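PDB 3A76: gamma-hexachlorocyclohexane dehydrochlorinase from Sphingomonas paucimobilis, which catalyses two successive dehydrochlorinations of the pollutant lindane, turning gamma-hexachlorocyclohexane into a tetrachlorocyclohexadiene by way of pentachlorocyclohexene. Local coordinates for residues S29-L41 / F133-F146. Sequence-based numbering, arbitrary orientation.
Sequences SRAAIQDLYSDKL and FTDEYERRDGVWKF
Ile33, on the helix, divides its branches between two rings of the beta hairpin, Tyr137 on one strand and Trp144 on the next. CG2 leaves CB anti to the backbone N and lies 3.4 Å from the centroid of the Tyr137 ring, 9° off the ring normal, which identifies a CH-pi contact over the face. The other branch starts with CG1, 4.0 Å from Trp144 CD2, and ends in CD1, which stands 3.9 Å from the centroid of the six-membered ring of Trp144 and only 7° off its normal. The opposite face of this indole carries CB of Arg139, so the ring is sandwiched between helix and hairpin. The indole N-H, Trp144 NE1, donates to Ser29 OG at 2.9 Å; the 138° N-H...O angle marks the bond as weak, and the same OG is also bonded to Asp25 O.

One turn on, Leu36 CD1 reaches into the hairpin, 3.5 Å from Lys145 CA and 3.6 Å from Tyr137 CD2. Leu36 O lies 3.5 Å from Phe146 CE2, at the ring edge and near its plane. Farther along, Tyr37 and Phe133 meet obliquely, and Leu41 CD1 touches Phe133.

The helix thus packs across the concave sheet of a SnoaL-like alpha+beta barrel. The contact is mainly apolar, with both Ile33 methyls on aromatic faces and one weak N-H...O bond at the Ser29 end. Leu41 lies near the inferred active-site residues His93 and Asp45, so the packing links the hairpin core to their neighbourhood, where the buried charge of Asp135, beside the Tyr37 ring, is balanced by a salt bridge to Arg149.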
ATOM      1  N   SER B  29      -4.545  11.665  15.508  1.00 32.97           N
ATOM      2  CA  SER B  29      -3.175  11.238  15.772  1.00 32.92           C
ATOM      3  C   SER B  29      -2.754  10.119  14.826  1.00 32.49           C
ATOM      4  O   SER B  29      -1.619  10.089  14.356  1.00 32.14           O
ATOM      5  CB  SER B  29      -3.003  10.834  17.243  1.00 32.80           C
ATOM      6  OG  SER B  29      -3.107  11.979  18.086  1.00 32.99           O
ATOM      7  N   ARG B  30      -3.687   9.208  14.558  1.00 32.51           N
ATOM      8  CA  ARG B  30      -3.517   8.175  13.536  1.00 32.41           C
ATOM      9  C   ARG B  30      -3.127   8.796  12.176  1.00 31.97           C
ATOM     10  O   ARG B  30      -2.177   8.341  11.537  1.00 32.26           O
ATOM     11  CB  ARG B  30      -4.798   7.344  13.404  1.00 32.33           C
ATOM     12  CG  ARG B  30      -5.119   6.455  14.608  1.00 33.42           C
ATOM     13  CD  ARG B  30      -6.487   5.791  14.476  1.00 34.60           C
ATOM     14  NE  ARG B  30      -6.599   5.009  13.242  1.00 37.21           N
ATOM     15  CZ  ARG B  30      -6.411   3.693  13.163  1.00 37.17           C
ATOM     16  NH1 ARG B  30      -6.113   2.997  14.253  1.00 38.68           N
ATOM     17  NH2 ARG B  30      -6.520   3.071  11.996  1.00 35.94           N
ATOM     18  N   ALA B  31      -3.843   9.846  11.771  1.00 31.28           N
ATOM     19  CA  ALA B  31      -3.586  10.564  10.509  1.00 31.10           C
ATOM     20  C   ALA B  31      -2.178  11.165  10.424  1.00 30.76           C
ATOM     21  O   ALA B  31      -1.456  10.953   9.435  1.00 30.98           O
ATOM     22  CB  ALA B  31      -4.638  11.640  10.284  1.00 31.11           C
ATOM     23  N   ALA B  32      -1.782  11.898  11.465  1.00 29.94           N
ATOM     24  CA  ALA B  32      -0.442  12.476  11.536  1.00 28.72           C
ATOM     25  C   ALA B  32       0.665  11.407  11.518  1.00 28.17           C
ATOM     26  O   ALA B  32       1.727  11.608  10.925  1.00 27.97           O
ATOM     27  CB  ALA B  32      -0.309  13.378  12.781  1.00 29.24           C
ATOM     28  N   ILE B  33       0.420  10.276  12.170  1.00 27.12           N
ATOM     29  CA  ILE B  33       1.411   9.214  12.222  1.00 26.46           C
ATOM     30  C   ILE B  33       1.515   8.520  10.858  1.00 25.96           C
ATOM     31  O   ILE B  33       2.616   8.214  10.402  1.00 26.04           O
ATOM     32  CB  ILE B  33       1.109   8.205  13.385  1.00 26.77           C
ATOM     33  CG1 ILE B  33       1.251   8.906  14.752  1.00 26.98           C
ATOM     34  CG2 ILE B  33       1.999   6.963  13.292  1.00 25.03           C
ATOM     35  CD1 ILE B  33       0.550   8.190  15.921  1.00 27.03           C
ATOM     36  N   GLN B  34       0.364   8.300  10.215  1.00 25.96           N
ATOM     37  CA  GLN B  34       0.295   7.818   8.825  1.00 25.68           C
ATOM     38  C   GLN B  34       1.141   8.698   7.915  1.00 24.89           C
ATOM     39  O   GLN B  34       1.955   8.189   7.140  1.00 24.09           O
ATOM     40  CB  GLN B  34      -1.149   7.772   8.318  1.00 25.87           C
ATOM     41  CG  GLN B  34      -1.927   6.512   8.726  1.00 28.92           C
ATOM     42  CD  GLN B  34      -3.443   6.663   8.607  1.00 31.91           C
ATOM     43  OE1 GLN B  34      -3.957   7.271   7.657  1.00 34.07           O
ATOM     44  NE2 GLN B  34      -4.168   6.107   9.579  1.00 32.52           N
ATOM     45  N   ASP B  35       0.958  10.013   8.047  1.00 24.45           N
ATOM     46  CA  ASP B  35       1.760  11.016   7.322  1.00 24.24           C
ATOM     47  C   ASP B  35       3.232  10.976   7.642  1.00 24.25           C
ATOM     48  O   ASP B  35       4.061  11.173   6.743  1.00 24.65           O
ATOM     49  CB  ASP B  35       1.227  12.406   7.584  1.00 24.23           C
ATOM     50  CG  ASP B  35      -0.051  12.653   6.875  1.00 23.81           C
ATOM     51  OD1 ASP B  35      -0.399  11.823   6.020  1.00 23.04           O
ATOM     52  OD2 ASP B  35      -0.709  13.666   7.167  1.00 26.80           O
ATOM     53  N   LEU B  36       3.563  10.698   8.906  1.00 23.60           N
ATOM     54  CA  LEU B  36       4.957  10.462   9.289  1.00 23.26           C
ATOM     55  C   LEU B  36       5.512   9.265   8.538  1.00 22.46           C
ATOM     56  O   LEU B  36       6.577   9.337   7.937  1.00 23.16           O
ATOM     57  CB  LEU B  36       5.088  10.240  10.810  1.00 23.39           C
ATOM     58  CG  LEU B  36       4.922  11.442  11.755  1.00 23.46           C
ATOM     59  CD1 LEU B  36       5.096  10.962  13.196  1.00 23.02           C
ATOM     60  CD2 LEU B  36       5.908  12.566  11.406  1.00 21.62           C
ATOM     61  N   TYR B  37       4.764   8.168   8.578  1.00 21.49           N
ATOM     62  CA  TYR B  37       5.141   6.912   7.941  1.00 20.54           C
ATOM     63  C   TYR B  37       5.368   7.095   6.419  1.00 19.93           C
ATOM     64  O   TYR B  37       6.396   6.682   5.890  1.00 18.91           O
ATOM     65  CB  TYR B  37       4.049   5.883   8.253  1.00 20.46           C
ATOM     66  CG  TYR B  37       4.302   4.474   7.794  1.00 21.58           C
ATOM     67  CD1 TYR B  37       3.797   4.021   6.566  1.00 21.83           C
ATOM     68  CD2 TYR B  37       5.009   3.568   8.602  1.00 20.52           C
ATOM     69  CE1 TYR B  37       4.011   2.719   6.157  1.00 22.20           C
ATOM     70  CE2 TYR B  37       5.237   2.283   8.202  1.00 19.82           C
ATOM     71  CZ  TYR B  37       4.732   1.854   6.983  1.00 21.96           C
ATOM     72  OH  TYR B  37       4.960   0.564   6.570  1.00 22.84           O
ATOM     73  N   SER B  38       4.428   7.726   5.733  1.00 19.35           N
ATOM     74  CA  SER B  38       4.599   8.017   4.299  1.00 21.06           C
ATOM     75  C   SER B  38       5.781   8.973   4.022  1.00 21.74           C
ATOM     76  O   SER B  38       6.677   8.632   3.244  1.00 22.11           O
ATOM     77  CB  SER B  38       3.300   8.566   3.718  1.00 20.48           C
ATOM     78  OG  SER B  38       2.278   7.612   3.892  1.00 20.73           O
ATOM     79  N   ASP B  39       5.801  10.137   4.696  1.00 23.17           N
ATOM     80  CA  ASP B  39       6.905  11.129   4.566  1.00 23.46           C
ATOM     81  C   ASP B  39       8.289  10.523   4.592  1.00 23.76           C
ATOM     82  O   ASP B  39       9.162  10.936   3.835  1.00 23.87           O
ATOM     83  CB  ASP B  39       6.853  12.175   5.671  1.00 24.19           C
ATOM     84  CG  ASP B  39       5.756  13.182   5.476  1.00 24.66           C
ATOM     85  OD1 ASP B  39       5.298  13.338   4.330  1.00 27.68           O
ATOM     86  OD2 ASP B  39       5.349  13.816   6.472  1.00 25.98           O
ATOM     87  N   LYS B  40       8.510   9.553   5.472  1.00 23.85           N
ATOM     88  CA  LYS B  40       9.836   8.985   5.558  1.00 23.74           C
ATOM     89  C   LYS B  40      10.192   8.387   4.222  1.00 23.66           C
ATOM     90  O   LYS B  40      11.273   8.628   3.703  1.00 23.96           O
ATOM     91  CB  LYS B  40       9.967   7.918   6.657  1.00 24.13           C
ATOM     92  CG  LYS B  40      11.386   7.892   7.220  1.00 25.25           C
ATOM     93  CD  LYS B  40      11.922   6.528   7.520  1.00 28.77           C
ATOM     94  CE  LYS B  40      12.668   5.969   6.316  1.00 29.79           C
ATOM     95  NZ  LYS B  40      13.091   4.570   6.575  1.00 28.55           N
ATOM     96  N   LEU B  41       9.267   7.600   3.675  1.00 23.28           N
ATOM     97  CA  LEU B  41       9.471   6.905   2.410  1.00 22.57           C
ATOM     98  C   LEU B  41       9.641   7.886   1.236  1.00 22.19           C
ATOM     99  O   LEU B  41      10.586   7.778   0.459  1.00 22.23           O
ATOM    100  CB  LEU B  41       8.303   5.947   2.175  1.00 22.10           C
ATOM    101  CG  LEU B  41       8.355   4.518   2.740  1.00 21.68           C
ATOM    102  CD1 LEU B  41       9.462   4.225   3.791  1.00 17.47           C
ATOM    103  CD2 LEU B  41       6.979   4.081   3.196  1.00 20.86           C
ATOM    104  N   PHE B 133       9.056  -2.563   9.414  1.00 21.87           N
ATOM    105  CA  PHE B 133       9.325  -1.428  10.289  1.00 22.78           C
ATOM    106  C   PHE B 133       8.739  -1.664  11.687  1.00 23.25           C
ATOM    107  O   PHE B 133       7.571  -2.037  11.820  1.00 22.99           O
ATOM    108  CB  PHE B 133       8.742  -0.140   9.691  1.00 22.97           C
ATOM    109  CG  PHE B 133       9.334   0.242   8.351  1.00 23.70           C
ATOM    110  CD1 PHE B 133       8.511   0.634   7.302  1.00 24.76           C
ATOM    111  CD2 PHE B 133      10.708   0.217   8.144  1.00 24.64           C
ATOM    112  CE1 PHE B 133       9.056   1.010   6.068  1.00 25.54           C
ATOM    113  CE2 PHE B 133      11.265   0.576   6.903  1.00 25.54           C
ATOM    114  CZ  PHE B 133      10.438   0.974   5.871  1.00 24.39           C
ATOM    115  N   THR B 134       9.564  -1.468  12.719  1.00 23.52           N
ATOM    116  CA  THR B 134       9.109  -1.483  14.106  1.00 23.29           C
ATOM    117  C   THR B 134       9.381  -0.070  14.587  1.00 23.69           C
ATOM    118  O   THR B 134      10.531   0.375  14.631  1.00 24.08           O
ATOM    119  CB  THR B 134       9.870  -2.519  14.971  1.00 23.65           C
ATOM    120  OG1 THR B 134       9.966  -3.760  14.258  1.00 24.34           O
ATOM    121  CG2 THR B 134       9.160  -2.767  16.322  1.00 21.76           C
ATOM    122  N   ASP B 135       8.311   0.647  14.898  1.00 23.72           N
ATOM    123  CA  ASP B 135       8.394   2.071  15.127  1.00 24.03           C
ATOM    124  C   ASP B 135       7.826   2.465  16.483  1.00 24.50           C
ATOM    125  O   ASP B 135       6.953   1.779  17.040  1.00 23.91           O
ATOM    126  CB  ASP B 135       7.615   2.832  14.037  1.00 23.63           C
ATOM    127  CG  ASP B 135       8.193   2.647  12.641  1.00 23.32           C
ATOM    128  OD1 ASP B 135       7.410   2.741  11.667  1.00 22.29           O
ATOM    129  OD2 ASP B 135       9.414   2.434  12.510  1.00 22.08           O
ATOM    130  N   GLU B 136       8.328   3.591  16.985  1.00 25.16           N
ATOM    131  CA  GLU B 136       7.743   4.279  18.119  1.00 25.83           C
ATOM    132  C   GLU B 136       7.559   5.713  17.712  1.00 25.87           C
ATOM    133  O   GLU B 136       8.454   6.300  17.099  1.00 25.71           O
ATOM    134  CB  GLU B 136       8.669   4.231  19.321  1.00 26.08           C
ATOM    135  CG  GLU B 136       8.862   2.863  19.951  1.00 27.48           C
ATOM    136  CD  GLU B 136       9.865   2.927  21.090  1.00 29.27           C
ATOM    137  OE1 GLU B 136      10.528   1.910  21.360  1.00 29.50           O
ATOM    138  OE2 GLU B 136      10.012   4.019  21.691  1.00 30.43           O
ATOM    139  N   TYR B 137       6.400   6.265  18.052  1.00 26.47           N
ATOM    140  CA  TYR B 137       6.081   7.669  17.792  1.00 27.34           C
ATOM    141  C   TYR B 137       5.815   8.413  19.103  1.00 27.75           C
ATOM    142  O   TYR B 137       5.270   7.853  20.056  1.00 27.90           O
ATOM    143  CB  TYR B 137       4.860   7.802  16.865  1.00 27.45           C
ATOM    144  CG  TYR B 137       4.986   7.036  15.571  1.00 27.87           C
ATOM    145  CD1 TYR B 137       4.528   5.719  15.465  1.00 27.91           C
ATOM    146  CD2 TYR B 137       5.574   7.623  14.456  1.00 28.20           C
ATOM    147  CE1 TYR B 137       4.644   5.000  14.267  1.00 29.40           C
ATOM    148  CE2 TYR B 137       5.702   6.918  13.260  1.00 30.00           C
ATOM    149  CZ  TYR B 137       5.239   5.610  13.166  1.00 30.38           C
ATOM    150  OH  TYR B 137       5.377   4.930  11.970  1.00 31.07           O
ATOM    151  N   GLU B 138       6.196   9.682  19.141  1.00 28.23           N
ATOM    152  CA  GLU B 138       6.077  10.464  20.358  1.00 28.79           C
ATOM    153  C   GLU B 138       5.477  11.825  20.070  1.00 28.90           C
ATOM    154  O   GLU B 138       5.912  12.523  19.143  1.00 29.09           O
ATOM    155  CB  GLU B 138       7.451  10.618  21.009  1.00 29.00           C
ATOM    156  CG  GLU B 138       7.462  11.286  22.365  1.00 28.93           C
ATOM    157  CD  GLU B 138       8.803  11.123  23.049  1.00 29.50           C
ATOM    158  OE1 GLU B 138       9.232   9.962  23.257  1.00 29.93           O
ATOM    159  OE2 GLU B 138       9.432  12.152  23.364  1.00 29.31           O
ATOM    160  N   ARG B 139       4.484  12.193  20.874  1.00 28.83           N
ATOM    161  CA  ARG B 139       3.836  13.491  20.760  1.00 29.08           C
ATOM    162  C   ARG B 139       4.369  14.448  21.830  1.00 29.37           C
ATOM    163  O   ARG B 139       4.219  14.202  23.034  1.00 29.74           O
ATOM    164  CB  ARG B 139       2.327  13.329  20.891  1.00 28.67           C
ATOM    165  CG  ARG B 139       1.519  14.520  20.420  1.00 28.13           C
ATOM    166  CD  ARG B 139       0.364  14.687  21.368  1.00 27.04           C
ATOM    167  NE  ARG B 139      -0.918  14.869  20.708  1.00 25.59           N
ATOM    168  CZ  ARG B 139      -1.974  14.077  20.908  1.00 25.24           C
ATOM    169  NH1 ARG B 139      -1.904  13.046  21.745  1.00 24.32           N
ATOM    170  NH2 ARG B 139      -3.111  14.324  20.277  1.00 24.91           N
ATOM    171  N   ARG B 140       5.008  15.523  21.380  1.00 29.38           N
ATOM    172  CA  ARG B 140       5.486  16.574  22.265  1.00 29.27           C
ATOM    173  C   ARG B 140       4.879  17.898  21.838  1.00 30.05           C
ATOM    174  O   ARG B 140       5.229  18.426  20.776  1.00 30.24           O
ATOM    175  CB  ARG B 140       7.011  16.689  22.220  1.00 28.61           C
ATOM    176  CG  ARG B 140       7.775  15.421  22.528  1.00 26.76           C
ATOM    177  CD  ARG B 140       9.254  15.648  22.325  1.00 23.70           C
ATOM    178  NE  ARG B 140      10.008  14.398  22.336  1.00 22.24           N
ATOM    179  CZ  ARG B 140      11.330  14.304  22.184  1.00 22.41           C
ATOM    180  NH1 ARG B 140      12.084  15.384  22.004  1.00 20.81           N
ATOM    181  NH2 ARG B 140      11.902  13.109  22.204  1.00 24.06           N
ATOM    182  N   ASP B 141       3.980  18.431  22.666  1.00 31.01           N
ATOM    183  CA  ASP B 141       3.408  19.779  22.473  1.00 31.91           C
ATOM    184  C   ASP B 141       2.506  19.859  21.245  1.00 31.90           C
ATOM    185  O   ASP B 141       2.532  20.848  20.496  1.00 31.80           O
ATOM    186  CB  ASP B 141       4.517  20.851  22.407  1.00 32.05           C
ATOM    187  CG  ASP B 141       5.136  21.135  23.764  1.00 33.42           C
ATOM    188  OD1 ASP B 141       4.450  21.741  24.620  1.00 33.69           O
ATOM    189  OD2 ASP B 141       6.313  20.754  23.972  1.00 35.42           O
ATOM    190  N   GLY B 142       1.714  18.802  21.052  1.00 32.10           N
ATOM    191  CA  GLY B 142       0.788  18.704  19.920  1.00 32.07           C
ATOM    192  C   GLY B 142       1.393  18.228  18.605  1.00 31.85           C
ATOM    193  O   GLY B 142       0.668  18.100  17.618  1.00 32.24           O
ATOM    194  N   VAL B 143       2.705  17.962  18.586  1.00 31.31           N
ATOM    195  CA  VAL B 143       3.410  17.548  17.362  1.00 30.92           C
ATOM    196  C   VAL B 143       3.940  16.109  17.450  1.00 30.46           C
ATOM    197  O   VAL B 143       4.730  15.782  18.342  1.00 30.59           O
ATOM    198  CB  VAL B 143       4.568  18.542  16.984  1.00 31.07           C
ATOM    199  CG1 VAL B 143       5.319  18.079  15.741  1.00 30.82           C
ATOM    200  CG2 VAL B 143       4.037  19.954  16.762  1.00 31.06           C
ATOM    201  N   TRP B 144       3.501  15.255  16.523  1.00 29.70           N
ATOM    202  CA  TRP B 144       3.976  13.867  16.452  1.00 28.77           C
ATOM    203  C   TRP B 144       5.247  13.735  15.632  1.00 28.53           C
ATOM    204  O   TRP B 144       5.388  14.364  14.581  1.00 28.85           O
ATOM    205  CB  TRP B 144       2.929  12.959  15.820  1.00 28.71           C
ATOM    206  CG  TRP B 144       1.757  12.648  16.678  1.00 26.78           C
ATOM    207  CD1 TRP B 144       0.533  13.239  16.627  1.00 25.60           C
ATOM    208  CD2 TRP B 144       1.682  11.646  17.694  1.00 25.63           C
ATOM    209  NE1 TRP B 144      -0.304  12.672  17.550  1.00 25.45           N
ATOM    210  CE2 TRP B 144       0.374  11.691  18.225  1.00 24.87           C
ATOM    211  CE3 TRP B 144       2.590  10.715  18.210  1.00 24.39           C
ATOM    212  CZ2 TRP B 144      -0.052  10.844  19.253  1.00 23.98           C
ATOM    213  CZ3 TRP B 144       2.165   9.867  19.238  1.00 24.79           C
ATOM    214  CH2 TRP B 144       0.856   9.939  19.746  1.00 24.34           C
ATOM    215  N   LYS B 145       6.170  12.909  16.109  1.00 27.64           N
ATOM    216  CA  LYS B 145       7.356  12.572  15.340  1.00 27.10           C
ATOM    217  C   LYS B 145       7.820  11.162  15.695  1.00 26.77           C
ATOM    218  O   LYS B 145       7.366  10.577  16.683  1.00 26.65           O
ATOM    219  CB  LYS B 145       8.472  13.596  15.553  1.00 27.00           C
ATOM    220  CG  LYS B 145       8.087  15.035  15.227  1.00 26.99           C
ATOM    221  CD  LYS B 145       9.305  15.874  14.891  1.00 27.07           C
ATOM    222  CE  LYS B 145       8.917  17.331  14.711  1.00 25.99           C
ATOM    223  NZ  LYS B 145       9.941  17.979  13.839  1.00 27.10           N
ATOM    224  N   PHE B 146       8.700  10.612  14.867  1.00 26.28           N
ATOM    225  CA  PHE B 146       9.330   9.341  15.165  1.00 26.11           C
ATOM    226  C   PHE B 146      10.173   9.496  16.420  1.00 26.29           C
ATOM    227  O   PHE B 146      10.941  10.457  16.555  1.00 26.05           O
ATOM    228  CB  PHE B 146      10.258   8.910  14.031  1.00 26.08           C
ATOM    229  CG  PHE B 146       9.564   8.264  12.857  1.00 26.01           C
ATOM    230  CD1 PHE B 146       9.430   6.884  12.791  1.00 25.10           C
ATOM    231  CD2 PHE B 146       9.106   9.031  11.789  1.00 25.04           C
ATOM    232  CE1 PHE B 146       8.820   6.273  11.684  1.00 25.20           C
ATOM    233  CE2 PHE B 146       8.492   8.426  10.681  1.00 25.31           C
ATOM    234  CZ  PHE B 146       8.346   7.049  10.635  1.00 24.25           C
TER